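Lysyl oxidase (Pichia pastoris, PDB 1W7C) uses copper and a topaquinone cofactor to oxidise primary amines, lysine side chains and probably diamines among them, to aldehydes. Local coordinates at residues A[506-512]-A[531-537]; A[564-568]-A[679-683]. All coordinates share one frame; numbering follows the deposited sequence.

Contact 1. Residues A[506-512]-A[531-537]; sequences RASQYVM and QIAREVF. Unlike the reference sequence in segment 506-512: Gln509 (reference Lys). Unlike the reference sequence in segment 531-537: Phe537 (reference Leu).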
# COMPACT_ATOMS: atom_id res chain seq x y z
N ARG A 506 22.95 14.77 3.54
CA ARG A 506 23.43 14.10 2.33
C ARG A 506 22.30 13.18 1.90
O ARG A 506 21.52 12.74 2.73
CB ARG A 506 24.63 13.24 2.64
CG ARG A 506 25.85 13.93 2.82
CD ARG A 506 27.08 13.00 2.60
NE ARG A 506 28.23 13.77 2.97
CZ ARG A 506 28.57 14.04 4.22
NH1 ARG A 506 28.01 13.43 5.22
NH2 ARG A 506 29.62 14.82 4.43
N ALA A 507 22.14 12.97 0.62
CA ALA A 507 21.21 11.99 0.11
C ALA A 507 22.01 10.82 -0.43
O ALA A 507 22.99 11.00 -1.13
CB ALA A 507 20.37 12.58 -1.00
N SER A 508 21.58 9.61 -0.09
CA SER A 508 22.30 8.41 -0.48
C SER A 508 21.35 7.33 -0.87
O SER A 508 20.15 7.39 -0.61
CB SER A 508 23.17 7.91 0.66
OG SER A 508 22.36 7.40 1.72
N GLN A 509 21.87 6.33 -1.56
CA GLN A 509 21.11 5.12 -1.82
C GLN A 509 21.97 3.91 -1.49
O GLN A 509 23.17 3.89 -1.79
CB GLN A 509 20.69 5.06 -3.29
CG GLN A 509 21.78 5.06 -4.27
CD GLN A 509 21.28 5.03 -5.67
OE1 GLN A 509 20.08 4.82 -5.93
NE2 GLN A 509 22.21 5.25 -6.62
N TYR A 510 21.35 2.92 -0.86
CA TYR A 510 21.94 1.59 -0.79
C TYR A 510 21.44 0.78 -1.98
O TYR A 510 20.25 0.44 -2.02
CB TYR A 510 21.59 0.89 0.53
CG TYR A 510 22.40 1.40 1.71
CD1 TYR A 510 22.02 2.50 2.42
CD2 TYR A 510 23.59 0.80 2.05
CE1 TYR A 510 22.77 2.97 3.48
CE2 TYR A 510 24.36 1.28 3.10
CZ TYR A 510 23.94 2.37 3.81
OH TYR A 510 24.69 2.86 4.86
N VAL A 511 22.32 0.53 -2.93
CA VAL A 511 22.01 -0.20 -4.15
C VAL A 511 22.20 -1.68 -3.84
O VAL A 511 23.19 -2.07 -3.22
CB VAL A 511 22.95 0.24 -5.32
CG1 VAL A 511 22.76 -0.58 -6.58
CG2 VAL A 511 22.79 1.72 -5.56
N MET A 512 21.26 -2.50 -4.31
CA MET A 512 21.28 -3.94 -4.09
C MET A 512 21.50 -4.64 -5.39
O MET A 512 20.82 -4.35 -6.36
CB MET A 512 19.92 -4.36 -3.51
CG MET A 512 19.55 -3.72 -2.19
SD MET A 512 17.84 -4.01 -1.79
CE MET A 512 17.76 -3.17 -0.22
N GLN A 531 24.75 -8.23 -2.54
CA GLN A 531 25.41 -7.21 -1.74
C GLN A 531 24.66 -5.89 -1.81
O GLN A 531 23.87 -5.63 -2.73
CB GLN A 531 26.83 -6.97 -2.23
CG GLN A 531 27.74 -8.18 -2.07
CD GLN A 531 29.15 -7.92 -2.56
OE1 GLN A 531 29.44 -6.87 -3.18
NE2 GLN A 531 30.03 -8.89 -2.32
N ILE A 532 24.99 -5.03 -0.85
CA ILE A 532 24.68 -3.61 -0.86
C ILE A 532 25.92 -2.75 -1.15
O ILE A 532 27.02 -3.14 -0.81
CB ILE A 532 24.05 -3.20 0.49
CG1 ILE A 532 24.91 -3.63 1.71
CG2 ILE A 532 22.65 -3.82 0.58
CD1 ILE A 532 24.72 -2.80 2.97
N ALA A 533 25.67 -1.57 -1.70
CA ALA A 533 26.71 -0.56 -1.90
C ALA A 533 26.05 0.80 -1.65
O ALA A 533 25.04 1.12 -2.26
CB ALA A 533 27.33 -0.60 -3.31
N ARG A 534 26.60 1.58 -0.72
CA ARG A 534 26.13 2.94 -0.47
C ARG A 534 26.71 3.87 -1.51
O ARG A 534 27.93 3.96 -1.65
CB ARG A 534 26.48 3.40 0.95
CG ARG A 534 26.11 4.84 1.24
CD ARG A 534 26.39 5.20 2.66
NE ARG A 534 26.28 6.62 3.01
CZ ARG A 534 27.25 7.50 2.87
NH1 ARG A 534 28.39 7.16 2.30
NH2 ARG A 534 27.10 8.73 3.29
N GLU A 535 25.84 4.61 -2.18
CA GLU A 535 26.25 5.61 -3.16
C GLU A 535 25.67 6.95 -2.77
O GLU A 535 24.51 7.04 -2.47
CB GLU A 535 25.76 5.22 -4.57
CG GLU A 535 26.23 3.87 -5.04
CD GLU A 535 25.87 3.53 -6.49
OE1 GLU A 535 24.96 4.17 -7.06
OE2 GLU A 535 26.47 2.59 -7.03
N VAL A 536 26.49 7.98 -2.78
CA VAL A 536 26.06 9.34 -2.43
C VAL A 536 25.58 10.06 -3.68
O VAL A 536 26.23 10.02 -4.69
CB VAL A 536 27.20 10.12 -1.82
CG1 VAL A 536 26.79 11.56 -1.49
CG2 VAL A 536 27.70 9.41 -0.58
N PHE A 537 24.41 10.69 -3.59
CA PHE A 537 23.91 11.60 -4.64
C PHE A 537 24.64 12.94 -4.45
O PHE A 537 24.23 13.77 -3.64
CB PHE A 537 22.39 11.77 -4.52
CG PHE A 537 21.60 10.57 -4.92
CD1 PHE A 537 20.91 9.86 -3.99
CD2 PHE A 537 21.43 10.23 -6.25
CE1 PHE A 537 20.17 8.77 -4.32
CE2 PHE A 537 20.63 9.15 -6.59
CZ PHE A 537 20.03 8.41 -5.63
O HOH W 1 24.25 14.17 -0.91
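Arg534 lays its aliphatic chain across the ring of Tyr510. CB sits over one face, 4.1 Å from the ring centroid in a CH-pi contact and offset toward the rim, and further along the chain CD comes to 3.6 Å from Tyr510 OH. The Arg534 chain runs straight from CG to NE, with CG anti to the backbone N (chi1 176°), and its guanidinium is carried past the ring toward Ser508. Ile532 fills the next hollow, its CD1 lying 3.9 Å from Tyr510 CD2, so the ring is wedged between two residues of the neighbouring strand. Replacing the tyrosine with an alanine would probably open a gap beside Ile532 and strip CB and CD of Arg534 of the ring they lie against. The two strands, 155° apart in direction, form an antiparallel beta hairpin. Backbone bonds join Gln509 with Glu535 in both directions (Glu535 N to Gln509 O 2.8 Å), and likewise Val511 with Ala533. On the opposite face Gln509 runs between Phe537 and Glu535. Its OE1 is 3.6 Å from Phe537 CZ, while NE2 gives Glu535 OE1 a weak bond of 3.0 Å, the amide and carboxylate planes being 60° apart. Val511 CG2 packs against the same carboxylate, 3.6 Å from OE1. The ring of Phe537 also borders Ala507, CD1 to CB 4.1 Å. Beyond the pair, Glu558 takes a salt bridge from Arg534 and a hydrogen bond from Ser508, while Arg506 reaches Asp640 through NE in a salt bridge and Ala560 O through NH1; these carboxylates probably offset the nearness of the two arginines.

Contact 2. Residues A[564-568]-A[679-683]; sequences NSFGN and NYFDS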
# COMPACT_ATOMS: atom_id res chain seq x y z
N ASN A 564 24.40 7.64 14.83
CA ASN A 564 23.98 6.89 16.00
C ASN A 564 25.19 6.23 16.66
O ASN A 564 26.36 6.51 16.28
CB ASN A 564 22.81 5.93 15.68
CG ASN A 564 23.22 4.67 14.96
OD1 ASN A 564 24.39 4.43 14.66
ND2 ASN A 564 22.22 3.84 14.66
N SER A 565 24.94 5.46 17.71
CA SER A 565 26.02 4.96 18.56
C SER A 565 26.92 3.96 17.84
O SER A 565 28.02 3.70 18.30
CB SER A 565 25.46 4.34 19.84
OG SER A 565 24.81 5.33 20.59
N PHE A 566 26.45 3.42 16.72
CA PHE A 566 27.21 2.42 15.96
C PHE A 566 27.87 2.99 14.71
O PHE A 566 28.38 2.25 13.89
CB PHE A 566 26.32 1.22 15.68
CG PHE A 566 25.61 0.78 16.90
CD1 PHE A 566 24.25 0.99 17.05
CD2 PHE A 566 26.32 0.31 17.99
CE1 PHE A 566 23.61 0.70 18.22
CE2 PHE A 566 25.67 0.01 19.19
CZ PHE A 566 24.31 0.18 19.29
N GLY A 567 27.90 4.31 14.61
CA GLY A 567 28.64 4.99 13.58
C GLY A 567 27.87 5.25 12.30
O GLY A 567 28.39 5.82 11.38
N ASN A 568 26.59 4.88 12.27
CA ASN A 568 25.79 5.07 11.07
C ASN A 568 25.22 6.49 11.04
O ASN A 568 24.69 6.94 12.05
CB ASN A 568 24.63 4.07 11.03
CG ASN A 568 25.11 2.63 10.95
OD1 ASN A 568 25.91 2.28 10.07
ND2 ASN A 568 24.72 1.82 11.93
N ASN A 679 18.44 4.10 11.05
CA ASN A 679 19.59 4.45 11.88
C ASN A 679 19.49 5.82 12.54
O ASN A 679 20.48 6.40 12.95
CB ASN A 679 20.90 4.28 11.08
CG ASN A 679 21.12 2.86 10.67
OD1 ASN A 679 20.74 1.92 11.37
ND2 ASN A 679 21.80 2.69 9.55
N TYR A 680 18.27 6.33 12.64
CA TYR A 680 18.02 7.66 13.18
C TYR A 680 18.16 7.63 14.71
O TYR A 680 18.54 8.63 15.32
CB TYR A 680 16.61 8.11 12.77
CG TYR A 680 16.26 9.50 13.25
CD1 TYR A 680 16.80 10.61 12.63
CD2 TYR A 680 15.38 9.69 14.32
CE1 TYR A 680 16.51 11.87 13.06
CE2 TYR A 680 15.08 10.94 14.74
CZ TYR A 680 15.63 12.02 14.13
OH TYR A 680 15.31 13.26 14.62
N PHE A 681 17.83 6.49 15.31
CA PHE A 681 18.08 6.17 16.70
C PHE A 681 19.03 4.98 16.78
O PHE A 681 19.43 4.41 15.76
CB PHE A 681 16.76 5.86 17.40
CG PHE A 681 15.73 6.98 17.37
CD1 PHE A 681 15.94 8.19 18.03
CD2 PHE A 681 14.48 6.78 16.76
CE1 PHE A 681 14.98 9.17 18.01
CE2 PHE A 681 13.50 7.77 16.77
CZ PHE A 681 13.75 8.95 17.41
N ASP A 682 19.34 4.54 17.99
CA ASP A 682 20.03 3.29 18.21
C ASP A 682 19.11 2.07 18.14
O ASP A 682 19.60 0.95 18.01
CB ASP A 682 20.71 3.31 19.59
CG ASP A 682 21.88 4.24 19.67
OD1 ASP A 682 22.37 4.73 18.63
OD2 ASP A 682 22.39 4.48 20.79
N SER A 683 17.82 2.30 18.25
CA SER A 683 16.84 1.24 18.31
C SER A 683 15.48 1.77 17.84
O SER A 683 15.28 2.97 17.63
CB SER A 683 16.74 0.71 19.75
OG SER A 683 16.32 1.75 20.62
O HOH W 2 22.33 1.22 13.60
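Asn568 stacks its side-chain amide on that of Asn679, the two planes only 16° apart, and its CB lies 3.5 Å from Asn679 ND2. A water ties these side chains to Asn564: it accepts from Asn568 ND2 and Asn564 ND2 and donates to Asn679 OD1 at 2.8 Å. Asn564 ND2 also gives a nearly straight bond (171°) to Phe681 O, 3.1 Å away; the acceptor lies close to the plane of the amide, although the nitrogen stands above the plane of the carbonyl. With CG lodged between its backbone N and carbonyl carbon (chi1 77°), Asn564 turns OD1 back over its own loop, where Phe566 N and Asn568 N reach it from opposite faces. The first of these bonds makes an Asx turn, superposed on a type I beta turn from Asn564 to Gly567 in the loop between strands 562-563 and 569-576. Asp682 grips the start of that turn with both carboxylate oxygens, each met on its syn side: OD1 accepts from Ser565 N at 2.8 Å and OD2 from Ser565 OG at 2.6 Å. Phe566 brings a ring edge toward Asp682, with CE1 4.0 Å from the backbone O, and its ring also meets His480 of the second subunit. The same subunit supplies Lys478 O as acceptor for Asn568 ND2, and Ser658 N as donor to Asn679 OD1.

Overall arrangement
Along the chain contact 1 closes before contact 2 opens, and both belong to the copper amine oxidase enzyme domain. Their centres are about 17 Å apart and their nearest atoms about 5 Å, without touching. Antiparallel pairing relates them: strand 504-518 of the contact 1 hairpin pairs with 553-559, that with 569-576, and that with 670-678. Contact 2 joins the loop leading into strand 569-576 to the loop leaving 670-678. Both contacts meet the second subunit, whose Leu477 packs on Tyr510 in contact 1 and on Asn679 in contact 2. They thus form neighbouring parts of the dimer interface. Contact 1 also lies near a bound calcium, about 10 Å from the Ala507 side chain.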